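Local coordinates for titin (Homo sapiens, PDB 3LCY), which is a giant muscle protein of the sarcomere, whose tandem immunoglobulin domains in the A-band probably serve as a scaffold along the thick filament, at residues A25-Q30 / G76-I81; D38-W41 / K46-I49; K53-S58 / T64-T69. All blocks are in the same frame, centred on the assembly; numbering follows the deposited sequence.

Contact 1. Residues A25-Q30 / G76-I81; sequences AQLSCQ and GVYTCI
Tyr78 lies across Leu27 at about a right angle, and the contact can be read outward along the tyrosine. Its CB meets Leu27 CD2 at 4.0 Å. Two bonds further out, past CG, CD2 of the Tyr78 ring lies 4.0 Å from the same methyl, Leu27 CD2, while Leu27 CD1 sits 4.2 Å above the Tyr78 ring plane, toward its rim. At the tip, Tyr78 OH is hydrogen-bonded to the carbonyl of Asp74, four residues earlier: the tyrosine corner of Greek-key beta sandwiches. The ring also takes part in a cation-pi contact with Arg43. The CA atoms of Leu27 and Tyr78 are 8.1 Å apart, and no hydrogen bond crosses between the segments, as expected for strands B and F facing each other from the two sheets of an immunoglobulin I-set domain. Next along both strands comes the cysteine pair at the B-F position. Cys80 SG is anti to its backbone N (chi1 172°), whereas Cys29 SG falls between its own N and carbonyl carbon (chi1 67°). Both buried cysteines project toward the opposite strand, but Cys29 SG and Cys80 SG stay 3.6 Å apart, too far for a disulfide bond, and make an apolar contact, with Trp41 packed against Cys80.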
ATOM      1  N   ALA A  25       5.281 -11.056   8.431  1.00 25.55           N
ATOM      2  CA  ALA A  25       3.846 -11.186   8.644  1.00 24.37           C
ATOM      3  C   ALA A  25       3.428 -12.644   8.508  1.00 24.75           C
ATOM      4  O   ALA A  25       3.710 -13.289   7.499  1.00 27.11           O
ATOM      5  CB  ALA A  25       3.082 -10.319   7.658  1.00 18.08           C
ATOM      6  N   GLN A  26       2.765 -13.162   9.537  1.00 24.08           N
ATOM      7  CA  GLN A  26       2.289 -14.541   9.522  1.00 25.02           C
ATOM      8  C   GLN A  26       0.791 -14.621   9.252  1.00 27.12           C
ATOM      9  O   GLN A  26      -0.021 -14.163  10.055  1.00 29.63           O
ATOM     10  CB  GLN A  26       2.620 -15.248  10.840  1.00 24.75           C
ATOM     11  CG  GLN A  26       4.054 -15.748  10.938  1.00 29.23           C
ATOM     12  CD  GLN A  26       4.338 -16.460  12.248  1.00 37.35           C
ATOM     13  OE1 GLN A  26       4.337 -17.690  12.314  1.00 37.70           O
ATOM     14  NE2 GLN A  26       4.585 -15.688  13.300  1.00 41.67           N
ATOM     15  N   LEU A  27       0.432 -15.203   8.113  1.00 24.60           N
ATOM     16  CA  LEU A  27      -0.967 -15.450   7.793  1.00 23.81           C
ATOM     17  C   LEU A  27      -1.249 -16.940   7.923  1.00 26.60           C
ATOM     18  O   LEU A  27      -0.702 -17.751   7.176  1.00 30.16           O
ATOM     19  CB  LEU A  27      -1.304 -14.961   6.384  1.00 26.36           C
ATOM     20  CG  LEU A  27      -1.070 -13.473   6.111  1.00 31.53           C
ATOM     21  CD1 LEU A  27       0.181 -13.270   5.267  1.00 31.44           C
ATOM     22  CD2 LEU A  27      -2.283 -12.853   5.431  1.00 31.79           C
ATOM     23  N   SER A  28      -2.098 -17.302   8.877  1.00 25.71           N
ATOM     24  CA  SER A  28      -2.322 -18.708   9.184  1.00 30.42           C
ATOM     25  C   SER A  28      -3.788 -19.124   9.109  1.00 31.87           C
ATOM     26  O   SER A  28      -4.692 -18.294   9.211  1.00 32.11           O
ATOM     27  CB  SER A  28      -1.758 -19.042  10.568  1.00 30.26           C
ATOM     28  OG  SER A  28      -1.887 -20.422  10.854  1.00 37.68           O
ATOM     29  N   CYS A  29      -4.010 -20.423   8.935  1.00 28.59           N
ATOM     30  CA  CYS A  29      -5.352 -20.987   8.911  1.00 28.71           C
ATOM     31  C   CYS A  29      -5.283 -22.489   9.166  1.00 30.94           C
ATOM     32  O   CYS A  29      -4.246 -23.117   8.949  1.00 27.98           O
ATOM     33  CB  CYS A  29      -6.030 -20.714   7.568  1.00 27.24           C
ATOM     34  SG  CYS A  29      -5.280 -21.580   6.171  1.00 26.75           S
ATOM     35  N   GLN A  30      -6.374 -23.110   9.585  1.00 31.61           N
ATOM     36  CA  GLN A  30      -6.432 -24.545   9.747  1.00 30.37           C
ATOM     37  C   GLN A  30      -7.425 -25.208   8.857  1.00 31.02           C
ATOM     38  O   GLN A  30      -8.567 -24.935   8.931  1.00 32.50           O
ATOM     39  CB  GLN A  30      -6.842 -24.879  11.141  1.00 33.39           C
ATOM     40  CG  GLN A  30      -6.162 -24.139  12.144  1.00 38.27           C
ATOM     41  CD  GLN A  30      -6.049 -24.918  13.357  1.00 48.19           C
ATOM     42  OE1 GLN A  30      -6.544 -26.005  13.434  1.00 49.95           O
ATOM     43  NE2 GLN A  30      -5.378 -24.388  14.326  1.00 54.16           N
ATOM     44  N   GLY A  76      -2.555  -6.170   1.541  1.00 22.76           N
ATOM     45  CA  GLY A  76      -3.602  -6.721   0.738  1.00 19.98           C
ATOM     46  C   GLY A  76      -4.025  -8.130   0.894  1.00 24.04           C
ATOM     47  O   GLY A  76      -3.733  -8.741   1.837  1.00 28.03           O
ATOM     48  N   VAL A  77      -4.759  -8.629  -0.083  1.00 27.14           N
ATOM     49  CA  VAL A  77      -5.280  -9.990  -0.067  1.00 23.90           C
ATOM     50  C   VAL A  77      -4.330 -11.150  -0.315  1.00 21.62           C
ATOM     51  O   VAL A  77      -3.536 -11.132  -1.226  1.00 21.69           O
ATOM     52  CB  VAL A  77      -6.440 -10.131  -1.069  1.00 20.58           C
ATOM     53  CG1 VAL A  77      -7.020 -11.512  -1.017  1.00 19.33           C
ATOM     54  CG2 VAL A  77      -7.502  -9.116  -0.790  1.00 15.84           C
ATOM     55  N   TYR A  78      -4.453 -12.169   0.522  1.00 20.86           N
ATOM     56  CA  TYR A  78      -3.678 -13.392   0.413  1.00 23.44           C
ATOM     57  C   TYR A  78      -4.671 -14.531   0.497  1.00 19.63           C
ATOM     58  O   TYR A  78      -5.533 -14.533   1.350  1.00 19.14           O
ATOM     59  CB  TYR A  78      -2.614 -13.497   1.493  1.00 23.42           C
ATOM     60  CG  TYR A  78      -1.468 -12.564   1.274  1.00 21.66           C
ATOM     61  CD1 TYR A  78      -0.412 -12.919   0.470  1.00 25.71           C
ATOM     62  CD2 TYR A  78      -1.455 -11.321   1.855  1.00 20.81           C
ATOM     63  CE1 TYR A  78       0.626 -12.070   0.264  1.00 26.94           C
ATOM     64  CE2 TYR A  78      -0.432 -10.468   1.647  1.00 24.56           C
ATOM     65  CZ  TYR A  78       0.613 -10.848   0.858  1.00 27.17           C
ATOM     66  OH  TYR A  78       1.639  -9.982   0.661  1.00 28.92           O
ATOM     67  N   THR A  79      -4.550 -15.493  -0.396  1.00 19.54           N
ATOM     68  CA  THR A  79      -5.464 -16.620  -0.421  1.00 20.74           C
ATOM     69  C   THR A  79      -4.790 -17.973  -0.296  1.00 22.84           C
ATOM     70  O   THR A  79      -3.845 -18.265  -1.000  1.00 25.66           O
ATOM     71  CB  THR A  79      -6.284 -16.612  -1.710  1.00 22.64           C
ATOM     72  OG1 THR A  79      -7.004 -15.387  -1.801  1.00 25.21           O
ATOM     73  CG2 THR A  79      -7.265 -17.742  -1.727  1.00 22.22           C
ATOM     74  N   CYS A  80      -5.310 -18.796   0.604  1.00 25.28           N
ATOM     75  CA  CYS A  80      -4.791 -20.132   0.823  1.00 26.09           C
ATOM     76  C   CYS A  80      -5.779 -21.134   0.275  1.00 29.25           C
ATOM     77  O   CYS A  80      -6.934 -21.122   0.646  1.00 28.11           O
ATOM     78  CB  CYS A  80      -4.589 -20.407   2.314  1.00 26.04           C
ATOM     79  SG  CYS A  80      -4.152 -22.103   2.741  1.00 31.96           S
ATOM     80  N   ILE A  81      -5.323 -22.011  -0.608  1.00 32.27           N
ATOM     81  CA  ILE A  81      -6.206 -23.028  -1.161  1.00 32.96           C
ATOM     82  C   ILE A  81      -5.752 -24.428  -0.778  1.00 31.94           C
ATOM     83  O   ILE A  81      -4.652 -24.839  -1.076  1.00 34.11           O
ATOM     84  CB  ILE A  81      -6.331 -22.916  -2.670  1.00 34.48           C
ATOM     85  CG1 ILE A  81      -6.953 -21.577  -3.024  1.00 35.58           C
ATOM     86  CG2 ILE A  81      -7.206 -24.014  -3.202  1.00 34.83           C
ATOM     87  CD1 ILE A  81      -7.541 -21.539  -4.377  1.00 36.51           C
TER

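Contact 2. Residues D38-W41 / K46-I49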
ATOM      1  N   ASP A  38      -3.153 -30.641   0.193  1.00 38.73           N
ATOM      2  CA  ASP A  38      -2.025 -29.955  -0.347  1.00 41.10           C
ATOM      3  C   ASP A  38      -2.319 -28.466  -0.394  1.00 32.40           C
ATOM      4  O   ASP A  38      -3.348 -28.067  -0.812  1.00 26.42           O
ATOM      5  CB  ASP A  38      -1.691 -30.461  -1.731  1.00 53.62           C
ATOM      6  CG  ASP A  38      -1.313 -31.918  -1.751  1.00 68.20           C
ATOM      7  OD1 ASP A  38      -2.025 -32.719  -2.397  1.00 74.64           O
ATOM      8  OD2 ASP A  38      -0.289 -32.285  -1.150  1.00 70.52           O
ATOM      9  N   ILE A  39      -1.378 -27.665   0.060  1.00 31.96           N
ATOM     10  CA  ILE A  39      -1.513 -26.241   0.162  1.00 27.58           C
ATOM     11  C   ILE A  39      -0.863 -25.429  -0.936  1.00 29.15           C
ATOM     12  O   ILE A  39       0.234 -25.656  -1.300  1.00 25.55           O
ATOM     13  CB  ILE A  39      -0.960 -25.745   1.516  1.00 23.10           C
ATOM     14  CG1 ILE A  39      -1.630 -26.444   2.682  1.00 24.36           C
ATOM     15  CG2 ILE A  39      -1.073 -24.294   1.642  1.00 17.23           C
ATOM     16  CD1 ILE A  39      -3.061 -26.481   2.646  1.00 22.29           C
ATOM     17  N   LYS A  40      -1.614 -24.468  -1.445  1.00 32.81           N
ATOM     18  CA  LYS A  40      -1.158 -23.445  -2.343  1.00 32.95           C
ATOM     19  C   LYS A  40      -1.574 -22.057  -1.881  1.00 31.04           C
ATOM     20  O   LYS A  40      -2.645 -21.864  -1.436  1.00 28.24           O
ATOM     21  CB  LYS A  40      -1.658 -23.712  -3.738  1.00 37.34           C
ATOM     22  CG  LYS A  40      -0.934 -24.789  -4.450  1.00 42.08           C
ATOM     23  CD  LYS A  40      -1.663 -25.215  -5.680  1.00 44.91           C
ATOM     24  CE  LYS A  40      -1.094 -26.476  -6.297  1.00 46.91           C
ATOM     25  NZ  LYS A  40       0.317 -26.645  -6.060  1.00 44.39           N
ATOM     26  N   TRP A  41      -0.684 -21.093  -1.995  1.00 30.32           N
ATOM     27  CA  TRP A  41      -0.968 -19.707  -1.649  1.00 27.69           C
ATOM     28  C   TRP A  41      -1.071 -18.857  -2.908  1.00 30.81           C
ATOM     29  O   TRP A  41      -0.303 -19.036  -3.853  1.00 27.69           O
ATOM     30  CB  TRP A  41       0.110 -19.161  -0.711  1.00 26.56           C
ATOM     31  CG  TRP A  41       0.182 -19.899   0.588  1.00 28.45           C
ATOM     32  CD1 TRP A  41       0.955 -20.986   0.871  1.00 31.11           C
ATOM     33  CD2 TRP A  41      -0.554 -19.605   1.785  1.00 31.92           C
ATOM     34  NE1 TRP A  41       0.749 -21.388   2.168  1.00 35.68           N
ATOM     35  CE2 TRP A  41      -0.171 -20.559   2.750  1.00 34.99           C
ATOM     36  CE3 TRP A  41      -1.494 -18.632   2.131  1.00 31.18           C
ATOM     37  CZ2 TRP A  41      -0.699 -20.564   4.042  1.00 32.64           C
ATOM     38  CZ3 TRP A  41      -2.017 -18.640   3.414  1.00 31.05           C
ATOM     39  CH2 TRP A  41      -1.617 -19.601   4.354  1.00 31.91           C
ATOM     40  N   LYS A  46      -2.401 -15.340  -8.918  1.00 42.95           N
ATOM     41  CA  LYS A  46      -1.181 -16.077  -9.230  1.00 44.59           C
ATOM     42  C   LYS A  46      -0.682 -16.865  -8.021  1.00 39.03           C
ATOM     43  O   LYS A  46      -0.753 -16.390  -6.889  1.00 38.63           O
ATOM     44  CB  LYS A  46      -0.093 -15.120  -9.717  1.00 50.60           C
ATOM     45  CG  LYS A  46      -0.542 -14.195 -10.837  1.00 56.65           C
ATOM     46  CD  LYS A  46       0.616 -13.370 -11.372  1.00 61.77           C
ATOM     47  CE  LYS A  46       0.152 -12.420 -12.464  1.00 66.16           C
ATOM     48  NZ  LYS A  46       1.297 -11.721 -13.111  1.00 68.10           N
ATOM     49  N   GLU A  47      -0.177 -18.070  -8.269  1.00 37.98           N
ATOM     50  CA  GLU A  47       0.354 -18.908  -7.196  1.00 37.23           C
ATOM     51  C   GLU A  47       1.688 -18.394  -6.672  1.00 37.60           C
ATOM     52  O   GLU A  47       2.629 -18.187  -7.437  1.00 38.12           O
ATOM     53  CB  GLU A  47       0.520 -20.357  -7.658  1.00 40.30           C
ATOM     54  CG  GLU A  47       1.359 -21.198  -6.703  1.00 44.20           C
ATOM     55  CD  GLU A  47       1.416 -22.660  -7.094  1.00 49.81           C
ATOM     56  OE1 GLU A  47       1.464 -23.515  -6.185  1.00 53.46           O
ATOM     57  OE2 GLU A  47       1.408 -22.957  -8.306  1.00 52.01           O
ATOM     58  N   LEU A  48       1.762 -18.198  -5.360  1.00 37.84           N
ATOM     59  CA  LEU A  48       3.016 -17.827  -4.719  1.00 35.39           C
ATOM     60  C   LEU A  48       3.931 -19.042  -4.640  1.00 35.21           C
ATOM     61  O   LEU A  48       3.507 -20.125  -4.236  1.00 33.34           O
ATOM     62  CB  LEU A  48       2.766 -17.276  -3.315  1.00 33.49           C
ATOM     63  CG  LEU A  48       2.087 -15.911  -3.201  1.00 30.03           C
ATOM     64  CD1 LEU A  48       1.869 -15.551  -1.738  1.00 27.17           C
ATOM     65  CD2 LEU A  48       2.909 -14.841  -3.898  1.00 25.17           C
ATOM     66  N   ILE A  49       5.183 -18.862  -5.041  1.00 35.68           N
ATOM     67  CA  ILE A  49       6.171 -19.923  -4.932  1.00 39.62           C
ATOM     68  C   ILE A  49       7.085 -19.635  -3.751  1.00 39.82           C
ATOM     69  O   ILE A  49       7.545 -18.507  -3.575  1.00 40.82           O
ATOM     70  CB  ILE A  49       7.010 -20.055  -6.213  1.00 43.42           C
ATOM     71  CG1 ILE A  49       6.101 -20.354  -7.405  1.00 43.61           C
ATOM     72  CG2 ILE A  49       8.052 -21.149  -6.054  1.00 39.59           C
ATOM     73  CD1 ILE A  49       5.314 -21.638  -7.257  1.00 42.95           C
TER
HETATM   74  O   HOH W   1       1.867 -21.855  -3.008  1.00 27.34           O
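Lys40 curls its chain round one carboxylate oxygen of Glu47, crossing the glutamate at a slant: Lys40 CG is 3.2 Å from Glu47 OE1. The lysine bends at its last torsion (chi4 -29°), which brings the ammonium back to the same oxygen. Lys40 NZ and Glu47 OE1 are 3.3 Å apart, a salt bridge whose hydrogen bond is weak, and it lies at the exposed surface. Glu47 reaches across with an extended chain, its CG anti to N (chi1 167°). In the backbone next to this pair, Leu48 N donates to Trp41 O at 2.7 Å. The same oxygen, Trp41 O, receives a CA-H...O contact from Glu47 CA at 3.4 Å. The opposite backbone groups do not bond directly: a water accepts from Trp41 N at 2.8 Å and donates to Leu48 O at 2.7 Å. This solvent bridge fits the splay of the short, weakly bonded strand 46-48, whose axis stands 113° from that of 38-41. Beside it, Leu48 CD1 packs 4.1 Å from Trp41 CB, while the indole leads away into the core. The pair corresponds to strands C and C' of an I-set domain: strand 76-83 pairs with strand 38-43, and Leu48 reaches over to Tyr54 and Met56 on strand 54-58.

Contact 3. Residues K53-S58 / T64-T69; sequences KYKMSS and TLTVMT
Strands 54-58 and 64-68 run antiparallel, with axes 4.7 Å apart at closest approach and chain directions 163° apart. They form the D-E hairpin of the immunoglobulin sandwich, with 54-58 the outermost strand of its sheet within this chain. Ser57 and Thr64 exchange two backbone hydrogen bonds, as do Lys55 and Thr66, and Met68 N adds a fifth to Lys53 O at 3.0 Å. Tyr54, Met56, Leu65 and Val67 share the inward face; Met56 and Leu65 meet Trp41 and Leu48, Tyr54 meets Leu48 and Val67 meets Leu27. There Leu65, with CG anti to its N (chi1 170°), carries CD1 over to the facing strand: Leu65 CD1 sits against Lys55 O (3.4 Å), with Tyr54 CB and Met56 CG each 4.1 Å away. Val67 runs side by side with Tyr54, and Val67 CG2 touches the ring's edge at CD1 of Tyr54, 4.0 Å away. The other face carries Lys55, Ser57, Thr64 and Thr66. Lys55 CB abuts Thr66 CB at 3.8 Å, and further out Lys55 CE rests 3.7 Å from Met68 SD. Lys53 is extended, with its NZ in salt bridges to Glu70 and Asp74, and its CG sits 4.2 Å above the centre of the Tyr54 ring.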
ATOM      1  N   LYS A  53      11.298 -14.529   0.748  1.00 38.28           N
ATOM      2  CA  LYS A  53      10.274 -13.543   1.067  1.00 35.13           C
ATOM      3  C   LYS A  53       8.961 -14.212   1.465  1.00 32.67           C
ATOM      4  O   LYS A  53       8.284 -13.764   2.389  1.00 33.64           O
ATOM      5  CB  LYS A  53      10.048 -12.592  -0.109  1.00 31.28           C
ATOM      6  CG  LYS A  53       9.057 -11.478   0.190  1.00 31.72           C
ATOM      7  CD  LYS A  53       8.853 -10.573  -1.011  1.00 30.31           C
ATOM      8  CE  LYS A  53       7.912  -9.429  -0.673  1.00 29.25           C
ATOM      9  NZ  LYS A  53       7.642  -8.551  -1.846  1.00 31.12           N
ATOM     10  N   TYR A  54       8.601 -15.281   0.765  1.00 31.24           N
ATOM     11  CA  TYR A  54       7.378 -16.010   1.078  1.00 27.10           C
ATOM     12  C   TYR A  54       7.689 -17.388   1.649  1.00 29.29           C
ATOM     13  O   TYR A  54       7.836 -18.356   0.903  1.00 31.49           O
ATOM     14  CB  TYR A  54       6.498 -16.154  -0.167  1.00 24.38           C
ATOM     15  CG  TYR A  54       6.144 -14.845  -0.835  1.00 22.94           C
ATOM     16  CD1 TYR A  54       5.282 -13.943  -0.227  1.00 23.64           C
ATOM     17  CD2 TYR A  54       6.658 -14.519  -2.083  1.00 27.39           C
ATOM     18  CE1 TYR A  54       4.952 -12.747  -0.838  1.00 26.10           C
ATOM     19  CE2 TYR A  54       6.334 -13.327  -2.702  1.00 26.96           C
ATOM     20  CZ  TYR A  54       5.481 -12.445  -2.076  1.00 24.03           C
ATOM     21  OH  TYR A  54       5.158 -11.260  -2.694  1.00 19.25           O
ATOM     22  N   LYS A  55       7.790 -17.471   2.971  1.00 30.28           N
ATOM     23  CA  LYS A  55       8.037 -18.746   3.635  1.00 31.39           C
ATOM     24  C   LYS A  55       6.715 -19.473   3.852  1.00 30.75           C
ATOM     25  O   LYS A  55       5.721 -18.865   4.245  1.00 33.45           O
ATOM     26  CB  LYS A  55       8.750 -18.528   4.970  1.00 33.08           C
ATOM     27  CG  LYS A  55       9.900 -17.531   4.907  1.00 33.44           C
ATOM     28  CD  LYS A  55      10.619 -17.439   6.243  1.00 34.64           C
ATOM     29  CE  LYS A  55      11.490 -16.196   6.316  1.00 38.04           C
ATOM     30  NZ  LYS A  55      12.472 -16.121   5.199  1.00 36.06           N
ATOM     31  N   MET A  56       6.676 -20.764   3.574  1.00 30.71           N
ATOM     32  CA  MET A  56       5.441 -21.517   3.733  1.00 31.11           C
ATOM     33  C   MET A  56       5.568 -22.701   4.672  1.00 30.55           C
ATOM     34  O   MET A  56       6.415 -23.541   4.496  1.00 34.90           O
ATOM     35  CB  MET A  56       4.952 -21.981   2.373  1.00 30.95           C
ATOM     36  CG  MET A  56       5.148 -20.930   1.335  1.00 32.72           C
ATOM     37  SD  MET A  56       4.494 -21.305  -0.265  1.00 45.22           S
ATOM     38  CE  MET A  56       4.436 -19.688  -0.974  1.00 34.51           C
ATOM     39  N   SER A  57       4.688 -22.766   5.656  1.00 27.10           N
ATOM     40  CA  SER A  57       4.709 -23.827   6.643  1.00 26.48           C
ATOM     41  C   SER A  57       3.406 -24.602   6.743  1.00 29.46           C
ATOM     42  O   SER A  57       2.338 -24.025   6.754  1.00 27.83           O
ATOM     43  CB  SER A  57       5.050 -23.250   8.006  1.00 27.46           C
ATOM     44  OG  SER A  57       4.536 -24.042   9.043  1.00 27.25           O
ATOM     45  N   SER A  58       3.502 -25.922   6.788  1.00 30.96           N
ATOM     46  CA  SER A  58       2.333 -26.750   6.994  1.00 27.80           C
ATOM     47  C   SER A  58       2.654 -28.035   7.743  1.00 32.25           C
ATOM     48  O   SER A  58       3.631 -28.691   7.460  1.00 35.40           O
ATOM     49  CB  SER A  58       1.678 -27.073   5.666  1.00 24.26           C
ATOM     50  OG  SER A  58       0.373 -27.524   5.869  1.00 24.39           O
ATOM     51  N   THR A  64       0.565 -21.871   7.464  1.00 25.43           N
ATOM     52  CA  THR A  64       1.011 -20.516   7.654  1.00 28.20           C
ATOM     53  C   THR A  64       1.888 -20.018   6.533  1.00 32.96           C
ATOM     54  O   THR A  64       2.797 -20.688   6.104  1.00 36.67           O
ATOM     55  CB  THR A  64       1.792 -20.363   8.979  1.00 29.44           C
ATOM     56  OG1 THR A  64       1.029 -20.899  10.053  1.00 28.12           O
ATOM     57  CG2 THR A  64       2.063 -18.915   9.271  1.00 27.55           C
ATOM     58  N   LEU A  65       1.591 -18.817   6.071  1.00 32.16           N
ATOM     59  CA  LEU A  65       2.409 -18.119   5.089  1.00 27.49           C
ATOM     60  C   LEU A  65       3.115 -16.955   5.770  1.00 29.05           C
ATOM     61  O   LEU A  65       2.487 -16.167   6.476  1.00 30.96           O
ATOM     62  CB  LEU A  65       1.553 -17.602   3.932  1.00 25.88           C
ATOM     63  CG  LEU A  65       2.259 -16.659   2.953  1.00 26.16           C
ATOM     64  CD1 LEU A  65       3.382 -17.378   2.226  1.00 27.65           C
ATOM     65  CD2 LEU A  65       1.276 -16.057   1.959  1.00 26.57           C
ATOM     66  N   THR A  66       4.419 -16.854   5.574  1.00 28.16           N
ATOM     67  CA  THR A  66       5.168 -15.777   6.182  1.00 28.04           C
ATOM     68  C   THR A  66       5.649 -14.843   5.101  1.00 29.34           C
ATOM     69  O   THR A  66       6.348 -15.252   4.187  1.00 35.97           O
ATOM     70  CB  THR A  66       6.390 -16.295   6.946  1.00 28.03           C
ATOM     71  OG1 THR A  66       5.968 -17.189   7.977  1.00 24.18           O
ATOM     72  CG2 THR A  66       7.153 -15.142   7.572  1.00 25.73           C
ATOM     73  N   VAL A  67       5.280 -13.578   5.218  1.00 23.89           N
ATOM     74  CA  VAL A  67       5.692 -12.596   4.239  1.00 24.41           C
ATOM     75  C   VAL A  67       6.680 -11.644   4.874  1.00 25.19           C
ATOM     76  O   VAL A  67       6.394 -11.047   5.902  1.00 26.67           O
ATOM     77  CB  VAL A  67       4.499 -11.772   3.728  1.00 24.53           C
ATOM     78  CG1 VAL A  67       4.960 -10.724   2.729  1.00 20.94           C
ATOM     79  CG2 VAL A  67       3.448 -12.675   3.119  1.00 22.65           C
ATOM     80  N   MET A  68       7.844 -11.503   4.261  1.00 22.24           N
ATOM     81  CA  MET A  68       8.830 -10.590   4.787  1.00 23.01           C
ATOM     82  C   MET A  68       8.525  -9.344   4.002  1.00 24.40           C
ATOM     83  O   MET A  68       8.914  -9.209   2.851  1.00 29.60           O
ATOM     84  CB  MET A  68      10.239 -11.088   4.499  1.00 19.93           C
ATOM     85  CG  MET A  68      10.491 -12.513   4.928  1.00 19.92           C
ATOM     86  SD  MET A  68      10.076 -12.845   6.637  1.00 31.47           S
ATOM     87  CE  MET A  68      11.220 -11.777   7.486  1.00 30.60           C
ATOM     88  N   THR A  69       7.817  -8.428   4.636  1.00 22.93           N
ATOM     89  CA  THR A  69       7.430  -7.233   3.996  1.00 25.51           C
ATOM     90  C   THR A  69       8.554  -6.300   3.696  1.00 28.04           C
ATOM     91  O   THR A  69       9.397  -6.103   4.472  1.00 26.70           O
ATOM     92  CB  THR A  69       6.340  -6.558   4.786  1.00 25.12           C
ATOM     93  OG1 THR A  69       6.868  -6.004   5.979  1.00 29.14           O
ATOM     94  CG2 THR A  69       5.321  -7.527   5.129  1.00 16.85           C
TER

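How the contacts relate
After strands 6-10 and 17-20, the chain lays down 25-30, then 38-41, which turns back within four residues to 46-49 and closes contact 2. It next runs through 53-58, and five residues later 64-69 closes contact 3. Only with 76-81 does contact 1 close, so the two hairpins stand in series, both within its longer loop, and none of the three crosses another. Contact 1 spans the two sheets. Strand 24-34 pairs with 62-68 of contact 3, where Leu27 O meets Leu65 N at 2.8 Å, and 76-83 pairs with 38-43 of contact 2. The Trp41 ring lies between the sheets, against Met56 and Leu65, which joins contact 2 to contact 3.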